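Long-range contacts in endoglucanase (Clostridium thermocellum, PDB 2E4T), which hydrolyses internal beta-1,4-glucosidic bonds of cellulose and xyloglucan, this chain being the glycoside hydrolase family 44 module of a larger multidomain enzyme: residues V282-G290 with Y322-Q330; R13-K21 with A436-L446. One frame throughout, in Å; residues are numbered along the deposited sequence. Where two conformers were deposited one is given.

In the fold
The two contacts belong to different domains of the module, their centres about 32 Å apart and their nearest atoms about 18 Å apart. Interaction 1 lies in the TIM barrel, within the long connection between strand 279-284 and strand 354-360. Interaction 2 lies in the beta domain, where side chains of 8-22 pack on the hairpin 432-439/442-452; strand 420-426 separates 8-22 from 432-439 in the sheet order. Both segments of interaction 1 fall between those of interaction 2 in the sequence, as do all eight barrel strands. The beta domain is thus a composite of both chain ends, and the catalytic barrel is an insertion between its first strand and the others.

Interaction 1: residues V282-G290 with Y322-Q330; sequences VHWYPEARG and YIEDSWIGQ
Glu287, Ala288 and Arg289 meet the loop and first helical turn, Glu324-Ile328, in a mixed polar and apolar contact above the C-terminal end of a TIM barrel. Residues 282-290 leave the sixth barrel strand, 279-284; residues 322-330 lead into helix 327-331, so the contact folds one long beta-alpha connection back on itself. The indole of Trp327 donates through NE1 to Glu287 OE2 at 3.0 Å and nearly straight, with an N-H...O angle of 165°. The oxygen lies close to the indole plane, but the donor stands almost directly above the carboxylate, 84° out of its plane. A bend at chi2 (-86°) swings the carboxylate to this ring edge, while Glu287 CG rests 3.8 Å from Ile328 CD1. The same methyl reaches obliquely to Trp284, which joins the contact to the barrel strand. Beside this, Arg289 N donates to Asp325 O at 2.9 Å, a bond bent at the hydrogen. A water-mediated link joins Arg289 NE to the Asp325 carboxylate, but its two modelled waters are too close together to coexist, so which oxygen is bridged is doubtful. Ser326 is the N-cap of the helix: its OG accepts from Gly329 N at 3.0 Å and donates to the anti lone pair of Glu324 OE2 at 2.6 Å. Thr316 OG1 binds OE1, so both carboxylate oxygens have a hydrogen-bond partner. A further water bridges Glu287 N and Glu324 OE2, whereas the buried Ala288 N has no hydrogen-bond partner, its distance to Glu324 OE2 being 3.6 Å.

Interaction 2: residues R13-K21 with A436-L446; sequences RIDTSAERK and ASIVGEDDSKL
Thr16 OG1 donates to Asp443 OD2 at 2.8 Å, using the anti lone pair of the carboxylate. Next to it the Arg20 guanidinium lies with one face over Ile438 CD1, which sits 3.4 Å from CZ and above the centre of the group. Its edge is used for polar contacts: NH1 donates to Glu441 O at 3.0 Å from well above the carbonyl plane, and NH2 forms a long salt bridge of 3.9 Å with Asp443 OD2. On the apolar side of the contact, Ile14 CD1 meets Ala436 CB at 4.2 Å, and both Leu446 methyls touch Thr16 CG2. These residues join strand 8-22 to the beta hairpin of strands 432-439 and 442-452, whose type II' turn runs from Val439 to Asp442, within the beta domain beside the barrel. The guanidinium grips Thr16 O side-on, through Arg20 NE at 2.8 Å and NH2 at 3.0 Å; with CG anti to the carbonyl carbon (chi1 -67°), the extended chain carries it there. One water links NH1 to Glu441 OE1, and another ties NH2 to Glu441 O and Asp443 N. Farther out, Lys469 by a salt bridge and Ser468 by a hydrogen bond engage Asp443 OD1, the oxygen not used by Thr16.

Interaction 1: residues V282-G290 with Y322-Q330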
loop_
_atom_site.group_PDB
_atom_site.type_symbol
_atom_site.label_atom_id
_atom_site.label_comp_id
_atom_site.label_asym_id
_atom_site.label_seq_id
_atom_site.Cartn_x
_atom_site.Cartn_y
_atom_site.Cartn_z
ATOM N N VAL A 282 4.607 3.412 -4.677
ATOM C CA VAL A 282 5.598 2.402 -4.965
ATOM C C VAL A 282 5.157 1.059 -4.326
ATOM O O VAL A 282 4.338 1.011 -3.399
ATOM C CB VAL A 282 7.012 2.772 -4.462
ATOM C CG1 VAL A 282 7.529 4.025 -5.165
ATOM C CG2 VAL A 282 7.014 2.953 -2.919
ATOM N N HIS A 283 5.762 -0.012 -4.860
ATOM C CA HIS A 283 5.614 -1.355 -4.312
ATOM C C HIS A 283 6.925 -1.707 -3.622
ATOM O O HIS A 283 8.013 -1.437 -4.152
ATOM C CB HIS A 283 5.342 -2.365 -5.413
ATOM C CG HIS A 283 4.093 -2.065 -6.166
ATOM N ND1 HIS A 283 3.116 -1.153 -5.874
ATOM C CD2 HIS A 283 3.690 -2.676 -7.329
ATOM C CE1 HIS A 283 2.154 -1.242 -6.828
ATOM N NE2 HIS A 283 2.504 -2.153 -7.727
ATOM N N TRP A 284 6.822 -2.330 -2.427
ATOM C CA TRP A 284 7.995 -2.657 -1.633
ATOM C C TRP A 284 7.817 -4.076 -1.079
ATOM O O TRP A 284 7.174 -4.286 -0.053
ATOM C CB TRP A 284 8.214 -1.647 -0.473
ATOM C CG TRP A 284 9.373 -1.920 0.389
ATOM C CD1 TRP A 284 9.359 -2.516 1.636
ATOM C CD2 TRP A 284 10.771 -1.591 0.129
ATOM N NE1 TRP A 284 10.661 -2.545 2.161
ATOM C CE2 TRP A 284 11.527 -1.974 1.272
ATOM C CE3 TRP A 284 11.437 -0.970 -0.919
ATOM C CZ2 TRP A 284 12.922 -1.765 1.355
ATOM C CZ3 TRP A 284 12.834 -0.766 -0.813
ATOM C CH2 TRP A 284 13.529 -1.177 0.332
ATOM N N TYR A 285 8.399 -5.040 -1.801
ATOM C CA TYR A 285 8.512 -6.403 -1.300
ATOM C C TYR A 285 9.905 -6.511 -0.752
ATOM O O TYR A 285 10.884 -6.388 -1.495
ATOM C CB TYR A 285 8.261 -7.428 -2.402
ATOM C CG TYR A 285 6.812 -7.420 -2.854
ATOM C CD1 TYR A 285 5.853 -8.125 -2.153
ATOM C CD2 TYR A 285 6.418 -6.729 -3.992
ATOM C CE1 TYR A 285 4.529 -8.135 -2.578
ATOM C CE2 TYR A 285 5.121 -6.732 -4.441
ATOM C CZ TYR A 285 4.152 -7.468 -3.739
ATOM O OH TYR A 285 2.872 -7.603 -4.170
ATOM N N PRO A 286 10.071 -6.680 0.584
ATOM C CA PRO A 286 11.410 -6.674 1.164
ATOM C C PRO A 286 12.319 -7.673 0.472
ATOM O O PRO A 286 11.914 -8.831 0.248
ATOM C CB PRO A 286 11.157 -7.060 2.634
ATOM C CG PRO A 286 9.809 -6.598 2.851
ATOM C CD PRO A 286 9.017 -6.809 1.607
ATOM N N GLU A 287 13.555 -7.240 0.240
ATOM C CA GLU A 287 14.612 -8.117 -0.220
ATOM C C GLU A 287 15.398 -8.728 0.962
ATOM O O GLU A 287 16.285 -9.581 0.754
ATOM C CB GLU A 287 15.554 -7.370 -1.179
ATOM C CG GLU A 287 14.912 -7.015 -2.500
ATOM C CD GLU A 287 14.978 -8.103 -3.567
ATOM O OE1 GLU A 287 15.248 -9.289 -3.266
ATOM O OE2 GLU A 287 14.790 -7.727 -4.764
ATOM N N ALA A 288 15.103 -8.296 2.169
ATOM C CA ALA A 288 15.803 -8.803 3.358
ATOM C C ALA A 288 15.838 -10.337 3.351
ATOM O O ALA A 288 14.820 -10.994 3.099
ATOM C CB ALA A 288 15.076 -8.326 4.604
ATOM N N ARG A 289 17.020 -10.853 3.715
ATOM C CA ARG A 289 17.231 -12.300 3.797
ATOM C C ARG A 289 17.620 -12.679 5.237
ATOM O O ARG A 289 18.234 -11.906 5.967
ATOM C CB ARG A 289 18.370 -12.720 2.864
ATOM C CG ARG A 289 18.069 -12.401 1.409
ATOM C CD ARG A 289 19.256 -12.647 0.474
ATOM N NE ARG A 289 20.056 -13.842 0.712
ATOM C CZ ARG A 289 19.729 -15.031 0.195
ATOM N NH1 ARG A 289 18.631 -15.118 -0.587
ATOM N NH2 ARG A 289 20.485 -16.081 0.480
ATOM N N GLY A 290 17.311 -13.931 5.578
ATOM C CA GLY A 290 17.888 -14.520 6.787
ATOM C C GLY A 290 17.865 -16.021 6.597
ATOM O O GLY A 290 16.985 -16.546 5.905
ATOM N N TYR A 322 20.156 0.372 10.727
ATOM C CA TYR A 322 19.911 -1.024 10.354
ATOM C C TYR A 322 20.274 -1.312 8.897
ATOM O O TYR A 322 19.703 -0.722 7.967
ATOM C CB TYR A 322 18.404 -1.364 10.605
ATOM C CG TYR A 322 18.181 -2.826 10.353
ATOM C CD1 TYR A 322 18.716 -3.766 11.226
ATOM C CD2 TYR A 322 17.459 -3.276 9.239
ATOM C CE1 TYR A 322 18.556 -5.111 10.989
ATOM C CE2 TYR A 322 17.313 -4.625 8.993
ATOM C CZ TYR A 322 17.864 -5.527 9.865
ATOM O OH TYR A 322 17.711 -6.866 9.578
ATOM N N ILE A 323 21.193 -2.272 8.690
ATOM C CA ILE A 323 21.636 -2.702 7.360
ATOM C C ILE A 323 21.217 -4.175 7.205
ATOM O O ILE A 323 21.812 -5.096 7.756
ATOM C CB ILE A 323 23.140 -2.588 7.209
ATOM C CG1 ILE A 323 23.620 -1.138 7.463
ATOM C CG2 ILE A 323 23.534 -3.035 5.807
ATOM C CD1 ILE A 323 22.946 -0.085 6.576
ATOM N N GLU A 324 20.194 -4.382 6.410
ATOM C CA GLU A 324 19.687 -5.696 6.145
ATOM C C GLU A 324 20.662 -6.503 5.273
ATOM O O GLU A 324 21.515 -5.948 4.595
ATOM C CB GLU A 324 18.292 -5.630 5.472
ATOM C CG GLU A 324 18.326 -5.104 4.062
ATOM C CD GLU A 324 16.957 -5.022 3.449
ATOM O OE1 GLU A 324 15.966 -4.819 4.221
ATOM O OE2 GLU A 324 16.844 -5.114 2.176
ATOM N N ASP A 325 20.447 -7.834 5.272
ATOM C CA ASP A 325 21.194 -8.735 4.402
ATOM C C ASP A 325 20.436 -8.827 3.067
ATOM O O ASP A 325 19.482 -9.608 2.951
ATOM C CB ASP A 325 21.297 -10.097 5.053
ATOM C CG ASP A 325 22.063 -11.112 4.247
ATOM O OD1 ASP A 325 22.616 -10.724 3.207
ATOM O OD2 ASP A 325 22.075 -12.294 4.648
ATOM N N SER A 326 20.810 -7.986 2.109
ATOM C CA SER A 326 20.209 -8.015 0.777
ATOM C C SER A 326 21.096 -7.217 -0.152
ATOM O O SER A 326 21.980 -6.463 0.291
ATOM C CB SER A 326 18.822 -7.397 0.750
ATOM O OG SER A 326 18.905 -5.991 0.779
ATOM N N TRP A 327 20.816 -7.308 -1.467
ATOM C CA TRP A 327 21.565 -6.499 -2.419
ATOM C C TRP A 327 21.342 -5.013 -2.201
ATOM O O TRP A 327 22.231 -4.196 -2.506
ATOM C CB TRP A 327 21.232 -6.903 -3.866
ATOM C CG TRP A 327 19.834 -6.615 -4.335
ATOM C CD1 TRP A 327 18.735 -7.437 -4.294
ATOM C CD2 TRP A 327 19.383 -5.428 -4.987
ATOM N NE1 TRP A 327 17.643 -6.844 -4.893
ATOM C CE2 TRP A 327 18.025 -5.610 -5.336
ATOM C CE3 TRP A 327 19.999 -4.224 -5.328
ATOM C CZ2 TRP A 327 17.282 -4.639 -6.021
ATOM C CZ3 TRP A 327 19.269 -3.254 -6.042
ATOM C CH2 TRP A 327 17.920 -3.478 -6.366
ATOM N N ILE A 328 20.155 -4.643 -1.697
ATOM C CA ILE A 328 19.848 -3.246 -1.390
ATOM C C ILE A 328 20.671 -2.797 -0.187
ATOM O O ILE A 328 21.319 -1.725 -0.192
ATOM C CB ILE A 328 18.353 -3.041 -1.210
ATOM C CG1 ILE A 328 17.588 -3.468 -2.466
ATOM C CG2 ILE A 328 18.075 -1.551 -0.928
ATOM C CD1 ILE A 328 16.056 -3.396 -2.303
ATOM N N GLY A 329 20.664 -3.609 0.876
ATOM C CA GLY A 329 21.488 -3.280 2.062
ATOM C C GLY A 329 22.968 -3.178 1.735
ATOM O O GLY A 329 23.689 -2.350 2.317
ATOM N N GLN A 330 23.447 -4.034 0.825
ATOM C CA GLN A 330 24.874 -4.015 0.482
ATOM C C GLN A 330 25.241 -2.843 -0.427
ATOM O O GLN A 330 26.205 -2.097 -0.138
ATOM C CB GLN A 330 25.267 -5.332 -0.146
ATOM C CG GLN A 330 26.728 -5.309 -0.584
ATOM C CD GLN A 330 27.262 -6.648 -0.948
ATOM O OE1 GLN A 330 26.609 -7.665 -0.703
ATOM N NE2 GLN A 330 28.460 -6.681 -1.509
HETATM O O HOH W 1 14.464 -4.678 0.966
HETATM O O HOH W 2 18.254 -9.207 6.566
HETATM O O HOH W 3 22.684 -12.516 1.153
HETATM O O HOH W 4 22.030 -14.150 2.838
#

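Interaction 2: residues R13-K21 with A436-L446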
loop_
_atom_site.group_PDB
_atom_site.type_symbol
_atom_site.label_atom_id
_atom_site.label_comp_id
_atom_site.label_asym_id
_atom_site.label_seq_id
_atom_site.Cartn_x
_atom_site.Cartn_y
_atom_site.Cartn_z
ATOM N N ARG A 13 9.241 5.253 26.981
ATOM C CA ARG A 13 8.957 6.596 27.469
ATOM C C ARG A 13 8.014 7.268 26.465
ATOM O O ARG A 13 8.359 7.400 25.288
ATOM C CB ARG A 13 10.239 7.406 27.583
ATOM C CG ARG A 13 11.219 6.722 28.551
ATOM C CD ARG A 13 12.468 7.531 28.826
ATOM N NE ARG A 13 12.229 8.967 29.001
ATOM C CZ ARG A 13 11.891 9.568 30.146
ATOM N NH1 ARG A 13 11.718 8.877 31.276
ATOM N NH2 ARG A 13 11.715 10.887 30.158
ATOM N N ILE A 14 6.848 7.684 26.937
ATOM C CA ILE A 14 5.818 8.299 26.079
ATOM C C ILE A 14 5.554 9.712 26.579
ATOM O O ILE A 14 5.502 9.947 27.803
ATOM C CB ILE A 14 4.531 7.468 26.130
ATOM C CG1 ILE A 14 4.777 6.116 25.472
ATOM C CG2 ILE A 14 3.349 8.191 25.491
ATOM C CD1 ILE A 14 3.721 5.076 25.724
ATOM N N ASP A 15 5.384 10.659 25.646
ATOM C CA ASP A 15 4.963 12.019 26.031
ATOM C C ASP A 15 3.801 12.374 25.132
ATOM O O ASP A 15 3.973 12.574 23.914
ATOM C CB ASP A 15 6.109 12.988 25.887
ATOM C CG ASP A 15 5.733 14.432 26.250
ATOM O OD1 ASP A 15 4.534 14.723 26.390
ATOM O OD2 ASP A 15 6.681 15.245 26.374
ATOM N N THR A 16 2.600 12.346 25.695
ATOM C CA THR A 16 1.394 12.534 24.885
ATOM C C THR A 16 1.264 13.945 24.323
ATOM O O THR A 16 0.423 14.148 23.448
ATOM C CB THR A 16 0.121 12.182 25.643
ATOM O OG1 THR A 16 -0.033 13.124 26.693
ATOM C CG2 THR A 16 0.164 10.807 26.210
ATOM N N SER A 17 2.074 14.892 24.810
ATOM C CA SER A 17 2.023 16.250 24.288
ATOM C C SER A 17 3.008 16.498 23.165
ATOM O O SER A 17 2.993 17.590 22.578
ATOM C CB SER A 17 2.250 17.270 25.402
ATOM O OG SER A 17 3.644 17.294 25.755
ATOM N N ALA A 18 3.928 15.542 22.900
ATOM C CA ALA A 18 5.073 15.783 22.057
ATOM C C ALA A 18 4.930 15.043 20.723
ATOM O O ALA A 18 4.421 13.907 20.636
ATOM C CB ALA A 18 6.344 15.318 22.724
ATOM N N GLU A 19 5.444 15.697 19.677
ATOM C CA GLU A 19 5.563 15.074 18.360
ATOM C C GLU A 19 4.198 14.642 17.829
ATOM O O GLU A 19 4.125 13.696 17.040
ATOM C CB GLU A 19 6.591 13.973 18.297
ATOM C CG GLU A 19 7.961 14.517 18.761
ATOM C CD GLU A 19 9.054 13.475 18.861
ATOM O OE1 GLU A 19 8.883 12.297 18.485
ATOM O OE2 GLU A 19 10.146 13.820 19.355
ATOM N N ARG A 20 3.149 15.379 18.151
ATOM C CA ARG A 20 1.830 14.979 17.686
ATOM C C ARG A 20 1.738 15.149 16.174
ATOM O O ARG A 20 2.106 16.197 15.635
ATOM C CB ARG A 20 0.710 15.788 18.337
ATOM C CG ARG A 20 0.550 15.531 19.837
ATOM C CD ARG A 20 -0.695 16.250 20.380
ATOM N NE ARG A 20 -0.907 15.898 21.781
ATOM C CZ ARG A 20 -2.017 16.174 22.434
ATOM N NH1 ARG A 20 -2.975 16.892 21.907
ATOM N NH2 ARG A 20 -2.140 15.691 23.695
ATOM N N LYS A 21 1.192 14.127 15.509
ATOM C CA LYS A 21 1.045 14.176 14.054
ATOM C C LYS A 21 -0.072 13.256 13.659
ATOM O O LYS A 21 -0.204 12.159 14.207
ATOM C CB LYS A 21 2.347 13.925 13.332
ATOM C CG LYS A 21 2.932 12.676 13.754
ATOM C CD LYS A 21 4.144 12.306 12.946
ATOM C CE LYS A 21 5.323 13.235 13.176
ATOM N NZ LYS A 21 5.844 13.106 14.590
ATOM N N ALA A 436 2.545 4.839 19.903
ATOM C CA ALA A 436 1.506 5.375 20.760
ATOM C C ALA A 436 0.667 6.406 19.968
ATOM O O ALA A 436 1.180 7.070 19.061
ATOM C CB ALA A 436 2.088 6.047 22.007
ATOM N N SER A 437 -0.606 6.481 20.366
ATOM C CA SER A 437 -1.483 7.429 19.707
ATOM C C SER A 437 -2.609 7.826 20.665
ATOM O O SER A 437 -2.934 7.164 21.656
ATOM C CB SER A 437 -2.114 6.814 18.450
ATOM O OG SER A 437 -2.878 5.657 18.801
ATOM N N ILE A 438 -3.214 8.958 20.286
ATOM C CA ILE A 438 -4.423 9.485 20.939
ATOM C C ILE A 438 -5.470 9.708 19.842
ATOM O O ILE A 438 -5.236 9.481 18.657
ATOM C CB ILE A 438 -4.105 10.766 21.746
ATOM C CG1 ILE A 438 -3.656 11.899 20.821
ATOM C CG2 ILE A 438 -3.101 10.426 22.841
ATOM C CD1 ILE A 438 -3.389 13.228 21.562
ATOM N N VAL A 439 -6.659 10.194 20.250
ATOM C CA VAL A 439 -7.757 10.427 19.341
ATOM C C VAL A 439 -7.903 11.933 19.151
ATOM O O VAL A 439 -8.211 12.661 20.113
ATOM C CB VAL A 439 -9.044 9.816 19.851
ATOM C CG1 VAL A 439 -10.207 10.075 18.875
ATOM C CG2 VAL A 439 -8.848 8.310 20.112
ATOM N N GLY A 440 -7.673 12.415 17.936
ATOM C CA GLY A 440 -7.759 13.854 17.701
ATOM C C GLY A 440 -6.709 14.573 18.494
ATOM O O GLY A 440 -5.513 14.251 18.390
ATOM N N GLU A 441 -7.170 15.550 19.276
ATOM C CA GLU A 441 -6.282 16.317 20.118
ATOM C C GLU A 441 -6.382 15.903 21.601
ATOM O O GLU A 441 -5.859 16.624 22.485
ATOM C CB GLU A 441 -6.596 17.845 20.008
ATOM C CG GLU A 441 -7.008 18.263 18.609
ATOM C CD GLU A 441 -6.035 17.948 17.480
ATOM O OE1 GLU A 441 -4.811 17.951 17.683
ATOM O OE2 GLU A 441 -6.522 17.763 16.329
ATOM N N ASP A 442 -7.076 14.799 21.878
ATOM C CA ASP A 442 -7.516 14.452 23.230
ATOM C C ASP A 442 -6.746 13.252 23.744
ATOM O O ASP A 442 -6.846 12.175 23.141
ATOM C CB ASP A 442 -9.019 14.138 23.173
ATOM C CG ASP A 442 -9.642 14.174 24.569
ATOM O OD1 ASP A 442 -8.930 13.810 25.540
ATOM O OD2 ASP A 442 -10.820 14.553 24.732
ATOM N N ASP A 443 -5.958 13.418 24.815
ATOM C CA ASP A 443 -5.171 12.313 25.365
ATOM C C ASP A 443 -5.916 11.536 26.462
ATOM O O ASP A 443 -5.311 10.717 27.162
ATOM C CB ASP A 443 -3.771 12.737 25.774
ATOM C CG ASP A 443 -3.738 13.679 26.875
ATOM O OD1 ASP A 443 -4.794 14.021 27.427
ATOM O OD2 ASP A 443 -2.591 14.084 27.229
ATOM N N SER A 444 -7.248 11.662 26.538
ATOM C CA SER A 444 -7.980 10.920 27.578
ATOM C C SER A 444 -7.796 9.408 27.451
ATOM O O SER A 444 -7.789 8.705 28.467
ATOM C CB SER A 444 -9.468 11.257 27.476
ATOM O OG SER A 444 -9.699 12.600 27.780
ATOM N N LYS A 445 -7.735 8.894 26.221
ATOM C CA LYS A 445 -7.417 7.473 25.981
ATOM C C LYS A 445 -6.118 7.431 25.194
ATOM O O LYS A 445 -5.977 8.038 24.134
ATOM C CB LYS A 445 -8.529 6.790 25.217
ATOM C CG LYS A 445 -9.846 6.796 25.966
ATOM C CD LYS A 445 -10.821 5.747 25.429
ATOM C CE LYS A 445 -12.164 5.724 26.201
ATOM N NZ LYS A 445 -13.138 4.886 25.429
ATOM N N LEU A 446 -5.170 6.715 25.780
ATOM C CA LEU A 446 -3.841 6.562 25.167
ATOM C C LEU A 446 -3.705 5.124 24.688
ATOM O O LEU A 446 -3.831 4.178 25.480
ATOM C CB LEU A 446 -2.763 6.902 26.194
ATOM C CG LEU A 446 -1.326 6.628 25.781
ATOM C CD1 LEU A 446 -0.940 7.458 24.509
ATOM C CD2 LEU A 446 -0.382 6.973 26.923
HETATM O O HOH W 5 -3.224 18.441 19.642
HETATM O O HOH W 6 -4.757 16.125 25.015
#